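Local coordinates for phosphatidylglycerol lysyltransferase C-terminal domain-containing protein (PDB 2HQY) that is of unknown function but binds coenzyme A and probably belongs with the acetyltransferase-like proteins related to the C-terminal domain of phosphatidylglycerol lysyltransferases, at residues 5-10 and 29-34; 34-39 and 195-200; 23-28 and 225-230; 61-66 and 92-97. All blocks are in the same frame, centred on the assembly; numbering follows the deposited sequence. Where two conformers were deposited one is given.

Contact 1. Residues 5-10 and 29-34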
loop_
_atom_site.group_PDB
_atom_site.type_symbol
_atom_site.label_atom_id
_atom_site.label_comp_id
_atom_site.label_asym_id
_atom_site.label_seq_id
_atom_site.Cartn_x
_atom_site.Cartn_y
_atom_site.Cartn_z
ATOM N N LYS A 5 8.180 -11.578 1.549
ATOM C CA LYS A 5 8.512 -10.299 0.964
ATOM C C LYS A 5 7.293 -9.624 0.384
ATOM O O LYS A 5 6.364 -10.291 -0.077
ATOM C CB LYS A 5 9.591 -10.446 -0.097
ATOM C CG LYS A 5 9.449 -11.593 -1.038
ATOM C CD LYS A 5 10.838 -12.201 -1.275
ATOM N N ASP A 6 7.315 -8.298 0.405
ATOM C CA ASP A 6 6.234 -7.517 -0.199
ATOM C C ASP A 6 6.108 -7.851 -1.677
ATOM O O ASP A 6 7.095 -7.892 -2.412
ATOM C CB ASP A 6 6.493 -6.018 -0.050
ATOM C CG ASP A 6 6.658 -5.592 1.376
ATOM O OD1 ASP A 6 6.222 -6.321 2.304
ATOM O OD2 ASP A 6 7.261 -4.512 1.568
ATOM N N ILE A 7 4.879 -8.044 -2.142
ATOM C CA ILE A 7 4.676 -8.291 -3.559
ATOM C C ILE A 7 4.952 -7.003 -4.366
ATOM O O ILE A 7 4.629 -5.903 -3.922
ATOM C CB ILE A 7 3.257 -8.828 -3.837
ATOM C CG1 ILE A 7 3.229 -9.430 -5.262
ATOM C CG2 ILE A 7 2.196 -7.729 -3.545
ATOM C CD1 ILE A 7 1.948 -10.125 -5.691
ATOM N N THR A 8 5.577 -7.157 -5.530
ATOM C CA THR A 8 5.836 -6.019 -6.430
ATOM C C THR A 8 5.654 -6.404 -7.893
ATOM O O THR A 8 5.674 -7.586 -8.238
ATOM C CB THR A 8 7.273 -5.437 -6.261
ATOM O OG1 THR A 8 8.254 -6.358 -6.765
ATOM C CG2 THR A 8 7.584 -5.146 -4.851
ATOM N N LEU A 9 5.542 -5.386 -8.758
ATOM C CA LEU A 9 5.575 -5.587 -10.223
ATOM C C LEU A 9 6.657 -6.543 -10.718
ATOM O O LEU A 9 6.428 -7.314 -11.652
ATOM C CB LEU A 9 5.847 -4.261 -10.921
ATOM C CG LEU A 9 4.865 -3.147 -10.644
ATOM C CD1 LEU A 9 5.300 -1.826 -11.359
ATOM C CD2 LEU A 9 3.490 -3.609 -11.141
ATOM N N ALA A 10 7.835 -6.470 -10.104
ATOM C CA ALA A 10 8.997 -7.240 -10.547
ATOM C C ALA A 10 8.826 -8.739 -10.336
ATOM O O ALA A 10 9.573 -9.546 -10.880
ATOM C CB ALA A 10 10.267 -6.727 -9.845
ATOM N N LEU A 29 -6.010 -14.633 -7.321
ATOM C CA LEU A 29 -4.689 -15.088 -7.769
ATOM C C LEU A 29 -4.182 -14.402 -9.049
ATOM O O LEU A 29 -3.067 -14.703 -9.532
ATOM C CB LEU A 29 -4.671 -16.621 -7.934
ATOM C CG LEU A 29 -4.654 -17.378 -6.599
ATOM C CD1 LEU A 29 -4.763 -18.856 -6.895
ATOM C CD2 LEU A 29 -3.409 -17.091 -5.801
ATOM N N SER A 30 -4.984 -13.498 -9.605
ATOM C CA SER A 30 -4.479 -12.629 -10.672
ATOM C C SER A 30 -3.321 -11.779 -10.145
ATOM O O SER A 30 -3.411 -11.180 -9.056
ATOM C CB SER A 30 -5.566 -11.704 -11.177
ATOM O OG SER A 30 -4.947 -10.604 -11.807
ATOM N N PHE A 31 -2.245 -11.743 -10.904
ATOM C CA PHE A 31 -1.089 -10.942 -10.534
ATOM C C PHE A 31 -1.459 -9.468 -10.369
ATOM O O PHE A 31 -0.997 -8.826 -9.426
ATOM C CB PHE A 31 0.059 -11.103 -11.536
ATOM C CG PHE A 31 1.278 -10.323 -11.152
ATOM C CD1 PHE A 31 1.999 -10.666 -9.989
ATOM C CD2 PHE A 31 1.705 -9.247 -11.916
ATOM C CE1 PHE A 31 3.134 -9.950 -9.611
ATOM C CE2 PHE A 31 2.879 -8.512 -11.551
ATOM C CZ PHE A 31 3.576 -8.855 -10.401
ATOM N N SER A 32 -2.295 -8.927 -11.274
ATOM C CA SER A 32 -2.742 -7.558 -11.164
ATOM C C SER A 32 -3.523 -7.332 -9.862
ATOM O O SER A 32 -3.312 -6.311 -9.179
ATOM C CB SER A 32 -3.660 -7.153 -12.344
ATOM O OG SER A 32 -3.979 -5.771 -12.215
ATOM N N ASN A 33 -4.424 -8.252 -9.534
ATOM C CA ASN A 33 -5.219 -8.094 -8.297
ATOM C C ASN A 33 -4.313 -8.152 -7.058
ATOM O O ASN A 33 -4.464 -7.347 -6.134
ATOM C CB ASN A 33 -6.309 -9.150 -8.222
ATOM C CG ASN A 33 -7.528 -8.782 -9.038
ATOM O OD1 ASN A 33 -7.716 -7.607 -9.441
ATOM N ND2 ASN A 33 -8.405 -9.771 -9.236
ATOM N N LEU A 34 -3.328 -9.044 -7.078
ATOM C CA LEU A 34 -2.395 -9.167 -5.956
ATOM C C LEU A 34 -1.620 -7.858 -5.731
ATOM O O LEU A 34 -1.517 -7.393 -4.592
ATOM C CB LEU A 34 -1.418 -10.331 -6.187
ATOM C CG LEU A 34 -2.074 -11.711 -6.029
ATOM C CD1 LEU A 34 -1.231 -12.774 -6.728
ATOM C CD2 LEU A 34 -2.274 -12.084 -4.558
#
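Phe31, in the first turn of helix 31-36, reaches across to Thr8, in the loop after strand 5-6, and to Leu9, where a 3-10 segment begins, while Ile7 meets Leu34 one helical turn further on. The arrangement is a worked example of an N-capped helix start packed against the chain leaving strand 5-6, with Ser30 at the N-cap. The path of Phe31 explains the contact. From CB, the stem runs out with CG anti to the backbone N (chi1 -178°), and the first ring carbons, CD1 and CD2, carry the far edge across to the loop. There CE1 lies 3.7 Å from Thr8 O and 4.1 Å from Ile7 CD1, which approaches the ring obliquely. CE2 meets the carbonyl oxygen of Leu9 at 3.7 Å. CZ, the tip, points at two carbonyl oxygens near the ring plane, 3.3 Å from Thr8 O and 3.5 Å from Leu9 O, so the slightly positive ring edge faces oxygen. Leu204 of helix 201-204 also packs on this ring. With an alanine here the ring is gone, and a gap would probably open between the helix start and the two loop carbonyls, leaving Ile7 CD1 without its aromatic neighbour. At the cap, Asn33 N gives a weak but straight bond (169°) to Ser30 OG. The tightest meeting of carbons joins Ile7 CD1 to Leu34 CB, at 3.4 Å.

Contact 2. Residues 34-39 and 195-200; sequences LCSWRF and IYALHN
Ser36 and Tyr196 bring the two backbones together, their CA atoms 5.6 Å apart, where the end of helix 31-36 meets the last turn of helix 185-199. Tyr196 fills most of the join. With its CG anti to the backbone N (chi1 176°), the ring extends from its own helix toward Cys35. Cys35 CB touches Tyr196 CE2 at 3.7 Å, and Cys35 O stands over one face of the ring, displaced toward the rim. The opposite face is occupied from within the same segment: Asn200 ND2 lies over the ring centre, 3.5 Å above its plane. This amino-aromatic contact is fixed by a C-terminal turn in which Asn200 ND2 donates to Tyr196 O (3.0 Å) while Asn200 N reaches that oxygen from the other side of its carbonyl plane. Helix-helix packing of this kind here forms part of the interface with the second subunit, and Glu190, which binds coenzyme A, belongs to the same helix 185-199. In one of its two conformers Ser36 OG approaches Ala197 CB and bonds back to Ser32 O, so this part of the contact is tentative. Arg38 NH2 comes within 3.9 Å of Tyr196 CE1, the guanidinium and ring planes 85° apart. Arg38 NH1 bonds to Ile7 O and forms a salt bridge with Asp6 of the second subunit, whose carboxylate also takes a hydrogen bond with Tyr196 OH.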
loop_
_atom_site.group_PDB
_atom_site.type_symbol
_atom_site.label_atom_id
_atom_site.label_comp_id
_atom_site.label_asym_id
_atom_site.label_seq_id
_atom_site.Cartn_x
_atom_site.Cartn_y
_atom_site.Cartn_z
ATOM N N LEU A 34 -3.328 -9.044 -7.078
ATOM C CA LEU A 34 -2.395 -9.167 -5.956
ATOM C C LEU A 34 -1.620 -7.858 -5.731
ATOM O O LEU A 34 -1.517 -7.393 -4.592
ATOM C CB LEU A 34 -1.418 -10.331 -6.187
ATOM C CG LEU A 34 -2.074 -11.711 -6.029
ATOM C CD1 LEU A 34 -1.231 -12.774 -6.728
ATOM C CD2 LEU A 34 -2.274 -12.084 -4.558
ATOM N N CYS A 35 -1.085 -7.262 -6.807
ATOM C CA CYS A 35 -0.312 -6.032 -6.650
ATOM C C CYS A 35 -1.203 -4.821 -6.363
ATOM O O CYS A 35 -0.836 -3.953 -5.535
ATOM C CB CYS A 35 0.469 -5.746 -7.930
ATOM S SG CYS A 35 1.831 -6.888 -8.205
ATOM N N SER A 36 -2.338 -4.764 -7.072
ATOM C CA SER A 36 -3.221 -3.586 -7.061
ATOM C C SER A 36 -3.933 -3.426 -5.721
ATOM O O SER A 36 -4.286 -2.311 -5.341
ATOM C CB SER A 36 -4.271 -3.631 -8.194
ATOM O OG SER A 36 -3.679 -3.607 -9.489
ATOM N N TRP A 37 -4.149 -4.546 -5.018
ATOM C CA TRP A 37 -4.779 -4.511 -3.684
ATOM C C TRP A 37 -3.798 -4.542 -2.508
ATOM O O TRP A 37 -4.211 -4.567 -1.332
ATOM C CB TRP A 37 -5.866 -5.610 -3.553
ATOM C CG TRP A 37 -7.109 -5.255 -4.376
ATOM C CD1 TRP A 37 -7.332 -5.538 -5.693
ATOM C CD2 TRP A 37 -8.240 -4.497 -3.929
ATOM N NE1 TRP A 37 -8.557 -5.022 -6.091
ATOM C CE2 TRP A 37 -9.133 -4.380 -5.026
ATOM C CE3 TRP A 37 -8.603 -3.936 -2.697
ATOM C CZ2 TRP A 37 -10.358 -3.704 -4.932
ATOM C CZ3 TRP A 37 -9.835 -3.269 -2.597
ATOM C CH2 TRP A 37 -10.695 -3.161 -3.721
ATOM N N ARG A 38 -2.494 -4.536 -2.815
ATOM C CA ARG A 38 -1.471 -4.553 -1.763
ATOM C C ARG A 38 -1.629 -3.356 -0.789
ATOM O O ARG A 38 -1.307 -3.453 0.399
ATOM C CB ARG A 38 -0.083 -4.537 -2.404
ATOM C CG ARG A 38 1.107 -4.691 -1.406
ATOM C CD ARG A 38 2.430 -4.360 -2.112
ATOM N NE ARG A 38 2.386 -2.980 -2.590
ATOM C CZ ARG A 38 3.041 -2.505 -3.639
ATOM N NH1 ARG A 38 3.866 -3.289 -4.337
ATOM N NH2 ARG A 38 2.881 -1.211 -3.960
ATOM N N PHE A 39 -2.111 -2.228 -1.312
ATOM C CA PHE A 39 -2.255 -1.004 -0.509
ATOM C C PHE A 39 -3.220 -1.287 0.659
ATOM O O PHE A 39 -3.141 -0.642 1.678
ATOM C CB PHE A 39 -2.810 0.152 -1.349
ATOM C CG PHE A 39 -4.294 0.086 -1.521
ATOM C CD1 PHE A 39 -5.154 0.727 -0.612
ATOM C CD2 PHE A 39 -4.855 -0.706 -2.541
ATOM C CE1 PHE A 39 -6.582 0.604 -0.741
ATOM C CE2 PHE A 39 -6.275 -0.864 -2.659
ATOM C CZ PHE A 39 -7.135 -0.193 -1.757
ATOM N N ILE A 195 -6.515 2.586 -10.028
ATOM C CA ILE A 195 -5.527 3.577 -10.422
ATOM C C ILE A 195 -4.107 2.964 -10.438
ATOM O O ILE A 195 -3.323 3.218 -11.363
ATOM C CB ILE A 195 -5.632 4.828 -9.536
ATOM C CG1 ILE A 195 -6.932 5.619 -9.894
ATOM C CG2 ILE A 195 -4.311 5.642 -9.629
ATOM C CD1 ILE A 195 -7.217 6.778 -8.944
ATOM N N TYR A 196 -3.775 2.154 -9.435
ATOM C CA TYR A 196 -2.471 1.453 -9.458
ATOM C C TYR A 196 -2.363 0.605 -10.729
ATOM O O TYR A 196 -1.338 0.613 -11.407
ATOM C CB TYR A 196 -2.317 0.574 -8.213
ATOM C CG TYR A 196 -1.046 -0.247 -8.202
ATOM C CD1 TYR A 196 0.075 0.163 -7.476
ATOM C CD2 TYR A 196 -0.977 -1.440 -8.917
ATOM C CE1 TYR A 196 1.231 -0.617 -7.462
ATOM C CE2 TYR A 196 0.171 -2.229 -8.924
ATOM C CZ TYR A 196 1.254 -1.831 -8.186
ATOM O OH TYR A 196 2.403 -2.606 -8.209
ATOM N N ALA A 197 -3.418 -0.144 -11.040
ATOM C CA ALA A 197 -3.423 -0.985 -12.249
ATOM C C ALA A 197 -3.214 -0.198 -13.526
ATOM O O ALA A 197 -2.423 -0.606 -14.405
ATOM C CB ALA A 197 -4.727 -1.768 -12.344
ATOM N N LEU A 198 -3.933 0.917 -13.659
ATOM C CA LEU A 198 -3.770 1.790 -14.854
ATOM C C LEU A 198 -2.368 2.402 -14.932
ATOM O O LEU A 198 -1.729 2.418 -16.002
ATOM C CB LEU A 198 -4.858 2.893 -14.873
ATOM C CG LEU A 198 -6.285 2.368 -15.247
ATOM C CD1 LEU A 198 -7.302 3.517 -15.137
ATOM C CD2 LEU A 198 -6.368 1.721 -16.661
ATOM N N HIS A 199 -1.873 2.914 -13.802
ATOM C CA HIS A 199 -0.533 3.491 -13.786
ATOM C C HIS A 199 0.573 2.454 -14.127
ATOM O O HIS A 199 1.639 2.814 -14.639
ATOM C CB HIS A 199 -0.195 4.014 -12.393
ATOM C CG HIS A 199 -0.895 5.277 -11.970
ATOM N ND1 HIS A 199 -1.064 5.689 -10.658
ATOM C CD2 HIS A 199 -1.575 6.169 -12.729
ATOM C CE1 HIS A 199 -1.768 6.809 -10.639
ATOM N NE2 HIS A 199 -2.092 7.119 -11.882
ATOM N N ASN A 200 0.344 1.198 -13.779
ATOM C CA ASN A 200 1.329 0.139 -14.000
ATOM C C ASN A 200 0.854 -0.921 -15.010
ATOM O O ASN A 200 1.251 -2.079 -14.955
ATOM C CB ASN A 200 1.651 -0.483 -12.647
ATOM C CG ASN A 200 2.279 0.537 -11.706
ATOM O OD1 ASN A 200 3.439 0.950 -11.911
ATOM N ND2 ASN A 200 1.520 0.976 -10.703
#

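Contact 3. Residues 23-28 and 225-230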
loop_
_atom_site.group_PDB
_atom_site.type_symbol
_atom_site.label_atom_id
_atom_site.label_comp_id
_atom_site.label_asym_id
_atom_site.label_seq_id
_atom_site.Cartn_x
_atom_site.Cartn_y
_atom_site.Cartn_z
ATOM N N ASP A 23 -4.560 -25.311 -11.163
ATOM C CA ASP A 23 -5.971 -25.382 -11.529
ATOM C C ASP A 23 -6.837 -24.426 -10.704
ATOM O O ASP A 23 -8.047 -24.564 -10.630
ATOM C CB ASP A 23 -6.463 -26.849 -11.549
ATOM C CG ASP A 23 -6.088 -27.565 -12.874
ATOM O OD1 ASP A 23 -6.212 -26.975 -14.000
ATOM O OD2 ASP A 23 -5.653 -28.732 -12.792
ATOM N N ARG A 24 -6.192 -23.412 -10.136
ATOM C CA ARG A 24 -6.887 -22.396 -9.346
ATOM C C ARG A 24 -7.469 -21.307 -10.238
ATOM O O ARG A 24 -6.754 -20.715 -11.025
ATOM C CB ARG A 24 -5.902 -21.797 -8.341
ATOM C CG ARG A 24 -5.198 -22.882 -7.534
ATOM C CD ARG A 24 -6.026 -23.307 -6.342
ATOM N NE ARG A 24 -5.900 -22.276 -5.330
ATOM C CZ ARG A 24 -4.984 -22.268 -4.364
ATOM N NH1 ARG A 24 -4.954 -21.241 -3.529
ATOM N NH2 ARG A 24 -4.115 -23.279 -4.226
ATOM N N ARG A 25 -8.766 -21.046 -10.100
ATOM C CA ARG A 25 -9.440 -20.083 -10.962
ATOM C C ARG A 25 -9.877 -18.805 -10.239
ATOM O O ARG A 25 -10.477 -17.913 -10.838
ATOM C CB ARG A 25 -10.624 -20.751 -11.651
ATOM C CG ARG A 25 -10.205 -21.944 -12.484
ATOM C CD ARG A 25 -11.364 -22.486 -13.284
ATOM N NE ARG A 25 -12.434 -23.016 -12.442
ATOM C CZ ARG A 25 -13.624 -23.413 -12.903
ATOM N NH1 ARG A 25 -13.915 -23.320 -14.197
ATOM N NH2 ARG A 25 -14.538 -23.891 -12.065
ATOM N N ASN A 26 -9.586 -18.704 -8.948
ATOM C CA ASN A 26 -10.118 -17.548 -8.232
ATOM C C ASN A 26 -9.373 -16.242 -8.530
ATOM O O ASN A 26 -8.131 -16.230 -8.714
ATOM C CB ASN A 26 -10.294 -17.817 -6.755
ATOM C CG ASN A 26 -9.010 -17.967 -6.058
ATOM O OD1 ASN A 26 -8.264 -18.908 -6.315
ATOM N ND2 ASN A 26 -8.754 -17.075 -5.108
ATOM N N CYS A 27 -10.147 -15.164 -8.620
ATOM C CA CYS A 27 -9.642 -13.893 -9.137
ATOM C C CYS A 27 -8.575 -13.330 -8.236
ATOM O O CYS A 27 -7.768 -12.511 -8.673
ATOM C CB CYS A 27 -10.782 -12.865 -9.306
ATOM S SG CYS A 27 -11.560 -12.317 -7.776
ATOM N N ASP A 28 -8.566 -13.751 -6.969
ATOM C CA ASP A 28 -7.548 -13.226 -6.044
ATOM C C ASP A 28 -6.134 -13.654 -6.419
ATOM O O ASP A 28 -5.169 -13.129 -5.858
ATOM C CB ASP A 28 -7.872 -13.587 -4.606
ATOM C CG ASP A 28 -9.128 -12.862 -4.111
ATOM O OD1 ASP A 28 -9.359 -11.704 -4.552
ATOM O OD2 ASP A 28 -9.870 -13.427 -3.305
ATOM N N PRO A 225 -4.891 -12.936 -17.514
ATOM C CA PRO A 225 -5.058 -14.349 -17.141
ATOM C C PRO A 225 -4.919 -14.587 -15.629
ATOM O O PRO A 225 -4.130 -13.898 -14.947
ATOM C CB PRO A 225 -3.904 -15.043 -17.906
ATOM C CG PRO A 225 -3.694 -14.134 -19.092
ATOM C CD PRO A 225 -3.786 -12.761 -18.465
ATOM N N ILE A 226 -5.698 -15.550 -15.119
ATOM C CA ILE A 226 -5.577 -16.049 -13.741
ATOM C C ILE A 226 -4.819 -17.379 -13.770
ATOM O O ILE A 226 -3.894 -17.603 -12.989
ATOM C CB ILE A 226 -6.954 -16.250 -13.078
ATOM C CG1 ILE A 226 -7.618 -14.890 -12.812
ATOM C CG2 ILE A 226 -6.811 -17.036 -11.724
ATOM C CD1 ILE A 226 -9.194 -14.992 -12.767
ATOM N N ASN A 227 -5.236 -18.267 -14.663
ATOM C CA ASN A 227 -4.441 -19.467 -14.923
ATOM C C ASN A 227 -4.478 -19.778 -16.412
ATOM O O ASN A 227 -4.998 -18.975 -17.206
ATOM C CB ASN A 227 -4.844 -20.657 -14.016
ATOM C CG ASN A 227 -6.111 -21.392 -14.485
ATOM O OD1 ASN A 227 -6.826 -20.943 -15.382
ATOM N ND2 ASN A 227 -6.344 -22.572 -13.916
ATOM N N HIS A 228 -3.937 -20.922 -16.801
ATOM C CA HIS A 228 -3.787 -21.279 -18.206
ATOM C C HIS A 228 -5.087 -21.278 -19.010
ATOM O O HIS A 228 -5.060 -21.066 -20.173
ATOM C CB HIS A 228 -3.066 -22.598 -18.350
ATOM C CG HIS A 228 -3.867 -23.753 -17.882
ATOM N ND1 HIS A 228 -3.888 -24.156 -16.578
ATOM C CD2 HIS A 228 -4.711 -24.564 -18.532
ATOM C CE1 HIS A 228 -4.707 -25.167 -16.439
ATOM N NE2 HIS A 228 -5.214 -25.438 -17.615
ATOM N N GLU A 229 -6.213 -21.501 -18.361
ATOM C CA GLU A 229 -7.520 -21.526 -19.004
ATOM C C GLU A 229 -8.603 -20.553 -18.473
ATOM O O GLU A 229 -9.751 -20.680 -18.798
ATOM C CB GLU A 229 -8.099 -22.937 -19.007
ATOM C CG GLU A 229 -8.327 -23.499 -17.655
ATOM C CD GLU A 229 -8.951 -24.876 -17.651
ATOM O OE1 GLU A 229 -9.086 -25.462 -18.700
ATOM O OE2 GLU A 229 -9.302 -25.355 -16.603
ATOM N N THR A 230 -8.194 -19.596 -17.660
ATOM C CA THR A 230 -9.126 -18.659 -17.025
ATOM C C THR A 230 -8.571 -17.242 -17.146
ATOM O O THR A 230 -7.441 -16.973 -16.747
ATOM C CB THR A 230 -9.372 -18.990 -15.523
ATOM O OG1 THR A 230 -9.630 -20.400 -15.368
ATOM C CG2 THR A 230 -10.529 -18.165 -14.947
HETATM O O HOH W 1 -8.380 -24.474 -14.287
#
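The loop residues Arg24 and Arg25 rest on a beta-hairpin tip, a type I turn from Asn227 to Thr230 that joins strands 216-227 and 230-238. A classic beta bulge sits beneath the turn, with Ile226 N and Asn227 N both donating to Thr230 O. The turn is also an Asx turn: Asn227 OD1 accepts from Glu229 N (3.1 Å) and from Thr230 OG1 (2.9 Å). The two donors approach from opposite faces of the amide, which holds its rotation. Having given its proton to Asn227, Thr230 OG1 turns to the aliphatic part of Arg25 and lies 3.3 Å from Arg25 CG; the charged end of that arginine forms a cation-pi contact with Tyr263. Ile226 lays its methyl groups against the loop backbone. Ile226 CG2, anti to the backbone N, lies 3.4 Å from Asn26 O, and the CD1 of the same residue reaches Cys27 CA. At the exposed end of the contact the carboxylate of Asp23 meets the edge of the His228 ring, Asp23 OD1 lying 3.4 Å from His228 CE1, while His228 ND1 is bonded to Met20 O. Asp23 and Glu229 are like charges, and a water between them probably eases their repulsion. That water donates to Glu229 OE2 at a short 2.6 Å, weakly to Asp23 OD1, and accepts from Asn227 ND2 at 2.8 Å.

Contact 4. Residues 61-66 and 92-97; sequences QLAYMM and CMLGVC
Tyr64 and Met65 pair in parallel with Met93 and Leu94, and three backbone bonds make this the tight part: Tyr64 N to Cys92 O (3.0 Å), Leu94 N to Tyr64 O (2.7 Å) and Met66 N to Leu94 O (3.2 Å). On the face with Tyr64, the extended Met93 chain (chi2 180°) carries SD to 4.0 Å from Met66 SD, where Leu77 of helix 73-87 and Leu104 of helix 98-107 also pack on Met93. An alanine there would probably leave Met66 SD without its sulfur neighbour and open a gap beside Leu77 and Leu104. On the other face, Ala63 CB meets Leu94 CD1 at 3.8 Å, nearer the surface. The pairing loosens toward the strand starts, where a water takes the place of a direct bond, donating to Leu62 O and accepting from Cys92 N; Cys92 is tied to Cys294 by a disulfide. The short strand axes diverge by 48°. Such parallel neighbours joined through a helix form the beta-alpha-beta unit of strand 61-69, helix 73-87 and strand 92-96.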
loop_
_atom_site.group_PDB
_atom_site.type_symbol
_atom_site.label_atom_id
_atom_site.label_comp_id
_atom_site.label_asym_id
_atom_site.label_seq_id
_atom_site.Cartn_x
_atom_site.Cartn_y
_atom_site.Cartn_z
ATOM N N GLN A 61 -7.413 -8.970 10.966
ATOM C CA GLN A 61 -7.382 -10.376 10.608
ATOM C C GLN A 61 -6.100 -10.709 9.825
ATOM O O GLN A 61 -5.897 -10.181 8.714
ATOM C CB GLN A 61 -8.620 -10.715 9.754
ATOM C CG GLN A 61 -8.664 -12.166 9.198
ATOM C CD GLN A 61 -8.932 -13.229 10.283
ATOM O OE1 GLN A 61 -8.069 -14.070 10.582
ATOM N NE2 GLN A 61 -10.126 -13.191 10.876
ATOM N N LEU A 62 -5.235 -11.546 10.397
ATOM C CA LEU A 62 -4.090 -12.088 9.644
ATOM C C LEU A 62 -4.629 -13.251 8.839
ATOM O O LEU A 62 -5.342 -14.108 9.394
ATOM C CB LEU A 62 -2.996 -12.611 10.588
ATOM C CG LEU A 62 -1.832 -13.391 9.934
ATOM C CD1 LEU A 62 -1.002 -12.509 8.995
ATOM C CD2 LEU A 62 -0.954 -13.997 11.001
ATOM N N ALA A 63 -4.279 -13.322 7.550
ATOM C CA ALA A 63 -4.736 -14.465 6.760
ATOM C C ALA A 63 -3.691 -14.892 5.745
ATOM O O ALA A 63 -2.861 -14.082 5.327
ATOM C CB ALA A 63 -6.037 -14.147 6.057
ATOM N N TYR A 64 -3.732 -16.174 5.384
ATOM C CA TYR A 64 -2.842 -16.744 4.357
ATOM C C TYR A 64 -3.728 -17.279 3.243
ATOM O O TYR A 64 -4.893 -17.571 3.468
ATOM C CB TYR A 64 -1.990 -17.883 4.968
ATOM C CG TYR A 64 -1.121 -17.397 6.125
ATOM C CD1 TYR A 64 0.221 -17.032 5.925
ATOM C CD2 TYR A 64 -1.649 -17.273 7.420
ATOM C CE1 TYR A 64 1.030 -16.580 7.000
ATOM C CE2 TYR A 64 -0.844 -16.825 8.499
ATOM C CZ TYR A 64 0.484 -16.476 8.257
ATOM O OH TYR A 64 1.243 -16.041 9.325
ATOM N N MET A 65 -3.206 -17.374 2.023
ATOM C CA MET A 65 -3.957 -18.021 0.963
ATOM C C MET A 65 -3.684 -19.534 1.033
ATOM O O MET A 65 -2.692 -19.952 1.614
ATOM C CB MET A 65 -3.521 -17.414 -0.386
ATOM C CG MET A 65 -4.286 -17.913 -1.623
ATOM S SD MET A 65 -5.917 -17.111 -1.852
ATOM C CE MET A 65 -5.414 -15.469 -2.314
ATOM N N MET A 66 -4.586 -20.360 0.490
ATOM C CA MET A 66 -4.281 -21.766 0.293
ATOM C C MET A 66 -3.005 -21.826 -0.577
ATOM O O MET A 66 -2.953 -21.169 -1.621
ATOM C CB MET A 66 -5.473 -22.479 -0.386
ATOM C CG MET A 66 -5.300 -24.002 -0.620
ATOM S SD MET A 66 -5.276 -25.085 0.854
ATOM C CE MET A 66 -5.206 -26.719 0.064
ATOM N N CYS A 92 -5.518 -18.786 9.879
ATOM C CA CYS A 92 -6.695 -18.802 9.018
ATOM C C CYS A 92 -6.231 -18.663 7.586
ATOM O O CYS A 92 -5.353 -17.818 7.282
ATOM C CB CYS A 92 -7.647 -17.648 9.338
ATOM S SG CYS A 92 -8.485 -17.797 10.930
ATOM N N MET A 93 -6.831 -19.475 6.721
ATOM C CA MET A 93 -6.548 -19.443 5.282
ATOM C C MET A 93 -7.771 -19.009 4.533
ATOM O O MET A 93 -8.902 -19.348 4.927
ATOM C CB MET A 93 -6.165 -20.828 4.759
ATOM C CG MET A 93 -4.711 -21.147 4.742
ATOM S SD MET A 93 -4.421 -22.824 4.097
ATOM C CE MET A 93 -5.520 -23.846 5.070
ATOM N N LEU A 94 -7.529 -18.275 3.440
ATOM C CA LEU A 94 -8.570 -17.779 2.532
ATOM C C LEU A 94 -8.498 -18.471 1.168
ATOM O O LEU A 94 -7.502 -19.158 0.851
ATOM C CB LEU A 94 -8.431 -16.280 2.349
ATOM C CG LEU A 94 -8.603 -15.388 3.565
ATOM C CD1 LEU A 94 -8.427 -13.934 3.151
ATOM C CD2 LEU A 94 -9.952 -15.582 4.244
ATOM N N GLY A 95 -9.580 -18.332 0.385
ATOM C CA GLY A 95 -9.639 -18.820 -1.011
ATOM C C GLY A 95 -9.605 -20.323 -1.137
ATOM O O GLY A 95 -9.204 -20.882 -2.176
ATOM N N VAL A 96 -10.030 -20.993 -0.075
ATOM C CA VAL A 96 -10.101 -22.431 -0.077
ATOM C C VAL A 96 -11.353 -22.768 -0.877
ATOM O O VAL A 96 -12.486 -22.534 -0.430
ATOM C CB VAL A 96 -10.164 -22.976 1.354
ATOM C CG1 VAL A 96 -10.236 -24.501 1.368
ATOM C CG2 VAL A 96 -8.961 -22.463 2.143
ATOM N N CYS A 97 -11.161 -23.268 -2.091
ATOM C CA CYS A 97 -12.310 -23.664 -2.903
ATOM C C CYS A 97 -12.786 -25.032 -2.432
ATOM O O CYS A 97 -12.107 -25.692 -1.634
ATOM C CB CYS A 97 -11.974 -23.662 -4.395
ATOM S SG CYS A 97 -10.620 -24.742 -4.851
HETATM O O HOH W 2 -3.851 -16.450 10.221
#

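From the N terminus, contact 1 closes a short loop containing helix 12-19 and fastens the first residues to helix 31-36. Contact 3 starts inside that loop but ends far away at 225-230, so the two cross; Asn33 ND2 bonded to Cys27 O joins them. Contact 2 opens at Leu34, the residue it shares with contact 1, and runs to helix 185-199, its whole span lying within that of contact 3. Contact 4, closed locally between 61-66 and 92-97, falls within both. Arg24 NH1 bonded to Met66 O links contact 3 to contact 4, while contacts 1 and 2 both reach the second subunit.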